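Local coordinates for ESX-1 secretion-associated protein EspB (Mycobacterium marinum, PDB 7P0Z) that is secreted by the mycobacterial ESX-1 system and assembles into a seven-subunit ring, consistent with the channel-like structure proposed for it, at residues A[212-217]-A[269-274]. Residues are numbered along the deposited sequence; the frame is centred on the assembly and turned at random.
Sequences NFMAQL and ADLEPV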
ATOM      1  N   ASN A 212      13.221  25.809  -5.376  1.00 39.93           N
ATOM      2  CA  ASN A 212      13.879  25.334  -6.582  1.00 39.93           C
ATOM      3  C   ASN A 212      12.871  24.797  -7.572  1.00 39.93           C
ATOM      4  O   ASN A 212      13.014  24.982  -8.783  1.00 39.93           O
ATOM      5  CB  ASN A 212      14.899  24.262  -6.237  1.00 39.93           C
ATOM      6  CG  ASN A 212      16.194  24.838  -5.802  1.00 39.93           C
ATOM      7  OD1 ASN A 212      16.629  25.848  -6.325  1.00 39.93           O
ATOM      8  ND2 ASN A 212      16.834  24.203  -4.845  1.00 39.93           N
ATOM      9  N   PHE A 213      11.857  24.115  -7.072  1.00 40.17           N
ATOM     10  CA  PHE A 213      10.810  23.604  -7.929  1.00 40.17           C
ATOM     11  C   PHE A 213      10.109  24.731  -8.666  1.00 40.17           C
ATOM     12  O   PHE A 213       9.785  24.603  -9.846  1.00 40.17           O
ATOM     13  CB  PHE A 213       9.825  22.826  -7.084  1.00 40.17           C
ATOM     14  CG  PHE A 213       8.722  22.239  -7.847  1.00 40.17           C
ATOM     15  CD1 PHE A 213       8.854  21.004  -8.419  1.00 40.17           C
ATOM     16  CD2 PHE A 213       7.547  22.927  -8.015  1.00 40.17           C
ATOM     17  CE1 PHE A 213       7.834  20.459  -9.117  1.00 40.17           C
ATOM     18  CE2 PHE A 213       6.532  22.384  -8.725  1.00 40.17           C
ATOM     19  CZ  PHE A 213       6.672  21.147  -9.272  1.00 40.17           C
ATOM     20  N   MET A 214       9.850  25.833  -7.978  1.00 42.20           N
ATOM     21  CA  MET A 214       9.200  26.958  -8.627  1.00 42.20           C
ATOM     22  C   MET A 214      10.077  27.556  -9.711  1.00 42.20           C
ATOM     23  O   MET A 214       9.593  27.914 -10.786  1.00 42.20           O
ATOM     24  CB  MET A 214       8.824  28.016  -7.604  1.00 42.20           C
ATOM     25  CG  MET A 214       7.561  27.690  -6.863  1.00 42.20           C
ATOM     26  SD  MET A 214       6.179  27.280  -7.934  1.00 42.20           S
ATOM     27  CE  MET A 214       5.975  28.801  -8.849  1.00 42.20           C
ATOM     28  N   ALA A 215      11.369  27.676  -9.447  1.00 42.31           N
ATOM     29  CA  ALA A 215      12.263  28.181 -10.481  1.00 42.31           C
ATOM     30  C   ALA A 215      12.279  27.270 -11.708  1.00 42.31           C
ATOM     31  O   ALA A 215      12.211  27.741 -12.854  1.00 42.31           O
ATOM     32  CB  ALA A 215      13.664  28.353  -9.911  1.00 42.31           C
ATOM     33  N   GLN A 216      12.356  25.963 -11.495  1.00 43.67           N
ATOM     34  CA  GLN A 216      12.366  25.067 -12.641  1.00 43.67           C
ATOM     35  C   GLN A 216      11.041  25.092 -13.377  1.00 43.67           C
ATOM     36  O   GLN A 216      11.006  24.939 -14.596  1.00 43.67           O
ATOM     37  CB  GLN A 216      12.711  23.651 -12.220  1.00 43.67           C
ATOM     38  CG  GLN A 216      14.076  23.582 -11.690  1.00 43.67           C
ATOM     39  CD  GLN A 216      15.057  24.267 -12.605  1.00 43.67           C
ATOM     40  OE1 GLN A 216      15.572  25.335 -12.289  1.00 43.67           O
ATOM     41  NE2 GLN A 216      15.318  23.663 -13.748  1.00 43.67           N
ATOM     42  N   LEU A 217       9.943  25.263 -12.652  1.00 43.26           N
ATOM     43  CA  LEU A 217       8.650  25.383 -13.298  1.00 43.26           C
ATOM     44  C   LEU A 217       8.597  26.612 -14.181  1.00 43.26           C
ATOM     45  O   LEU A 217       8.042  26.570 -15.281  1.00 43.26           O
ATOM     46  CB  LEU A 217       7.548  25.448 -12.253  1.00 43.26           C
ATOM     47  CG  LEU A 217       6.137  25.430 -12.841  1.00 43.26           C
ATOM     48  CD1 LEU A 217       5.857  24.124 -13.572  1.00 43.26           C
ATOM     49  CD2 LEU A 217       5.090  25.713 -11.790  1.00 43.26           C
ATOM     50  N   ALA A 269       2.058  24.735  -9.434  1.00 42.58           N
ATOM     51  CA  ALA A 269       2.446  25.841  -8.586  1.00 42.58           C
ATOM     52  C   ALA A 269       1.613  25.939  -7.335  1.00 42.58           C
ATOM     53  O   ALA A 269       1.593  26.988  -6.702  1.00 42.58           O
ATOM     54  CB  ALA A 269       2.364  27.155  -9.355  1.00 42.58           C
ATOM     55  N   ASP A 270       0.916  24.891  -6.966  1.00 42.36           N
ATOM     56  CA  ASP A 270       0.127  24.871  -5.749  1.00 42.36           C
ATOM     57  C   ASP A 270       0.959  24.196  -4.669  1.00 42.36           C
ATOM     58  O   ASP A 270       1.040  22.971  -4.610  1.00 42.36           O
ATOM     59  CB  ASP A 270      -1.183  24.146  -5.992  1.00 42.36           C
ATOM     60  CG  ASP A 270      -2.261  24.593  -5.066  1.00 42.36           C
ATOM     61  OD1 ASP A 270      -2.375  25.809  -4.836  1.00 42.36           O
ATOM     62  OD2 ASP A 270      -2.996  23.729  -4.564  1.00 42.36           O
ATOM     63  N   LEU A 271       1.580  24.999  -3.820  1.00 40.99           N
ATOM     64  CA  LEU A 271       2.573  24.504  -2.885  1.00 40.99           C
ATOM     65  C   LEU A 271       1.954  24.111  -1.560  1.00 40.99           C
ATOM     66  O   LEU A 271       1.041  24.767  -1.068  1.00 40.99           O
ATOM     67  CB  LEU A 271       3.651  25.547  -2.649  1.00 40.99           C
ATOM     68  CG  LEU A 271       4.454  25.777  -3.914  1.00 40.99           C
ATOM     69  CD1 LEU A 271       5.499  26.838  -3.688  1.00 40.99           C
ATOM     70  CD2 LEU A 271       5.081  24.474  -4.341  1.00 40.99           C
ATOM     71  N   GLU A 272       2.452  23.032  -1.002  1.00 40.57           N
ATOM     72  CA  GLU A 272       2.035  22.623   0.319  1.00 40.57           C
ATOM     73  C   GLU A 272       2.514  23.629   1.359  1.00 40.57           C
ATOM     74  O   GLU A 272       3.636  24.114   1.281  1.00 40.57           O
ATOM     75  CB  GLU A 272       2.602  21.262   0.646  1.00 40.57           C
ATOM     76  CG  GLU A 272       1.981  20.179  -0.137  1.00 40.57           C
ATOM     77  CD  GLU A 272       0.671  19.755   0.448  1.00 40.57           C
ATOM     78  OE1 GLU A 272       0.670  18.936   1.394  1.00 40.57           O
ATOM     79  OE2 GLU A 272      -0.364  20.252  -0.025  1.00 40.57           O
ATOM     80  N   PRO A 273       1.692  23.963   2.335  1.00 39.45           N
ATOM     81  CA  PRO A 273       2.194  24.708   3.487  1.00 39.45           C
ATOM     82  C   PRO A 273       3.106  23.846   4.336  1.00 39.45           C
ATOM     83  O   PRO A 273       3.064  22.620   4.304  1.00 39.45           O
ATOM     84  CB  PRO A 273       0.923  25.077   4.242  1.00 39.45           C
ATOM     85  CG  PRO A 273      -0.035  24.059   3.851  1.00 39.45           C
ATOM     86  CD  PRO A 273       0.263  23.670   2.459  1.00 39.45           C
ATOM     87  N   VAL A 274       3.946  24.508   5.105  1.00 39.61           N
ATOM     88  CA  VAL A 274       4.907  23.849   5.973  1.00 39.61           C
ATOM     89  C   VAL A 274       4.532  24.191   7.399  1.00 39.61           C
ATOM     90  O   VAL A 274       4.660  25.348   7.797  1.00 39.61           O
ATOM     91  CB  VAL A 274       6.339  24.302   5.671  1.00 39.61           C
ATOM     92  CG1 VAL A 274       7.319  23.618   6.583  1.00 39.61           C
ATOM     93  CG2 VAL A 274       6.679  24.018   4.246  1.00 39.61           C
TER
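M214 packs on A269 and L271, and L217 on A269, through apolar side chains, with no flat group stacked between them. The F213 ring lies beside the contact, with F213 CD2 4.7 Å from L271 CD2, and touches K268 instead. The fold is the elongated helical bundle built from the PE and PPE parts of EspB. Here helix 181-224 packs against the chain as it leaves helix 244-268; A269 is the first residue to depart from helical geometry. The A269 methyl group is shared by two side chains. L217 CD2 lies 3.9 Å from A269 CB, and M214 CE lies 4.0 Å from A269 CB. The L217 CG stands opposite the backbone N (chi1 -174°), which sends the branch towards A269. In M214 the bend at chi2 (-51°) carries the sulfur to A269, and M214 SD lies 4.1 Å from A269 CA. The bend at chi3 (-62°) turns CE onto the A269 methyl. A47 of helix 42-81 touches both M214 and L271, and M151 of helix 149-166 also packs on M214. No hydrogen bond joins the two segments, but E272 O accepts one from Q210 NE2 of helix 181-224, and P273 packs on Q166 of a neighbouring subunit. L271 runs obliquely across M214, and M214 CG lies 3.9 Å from L271 CD1.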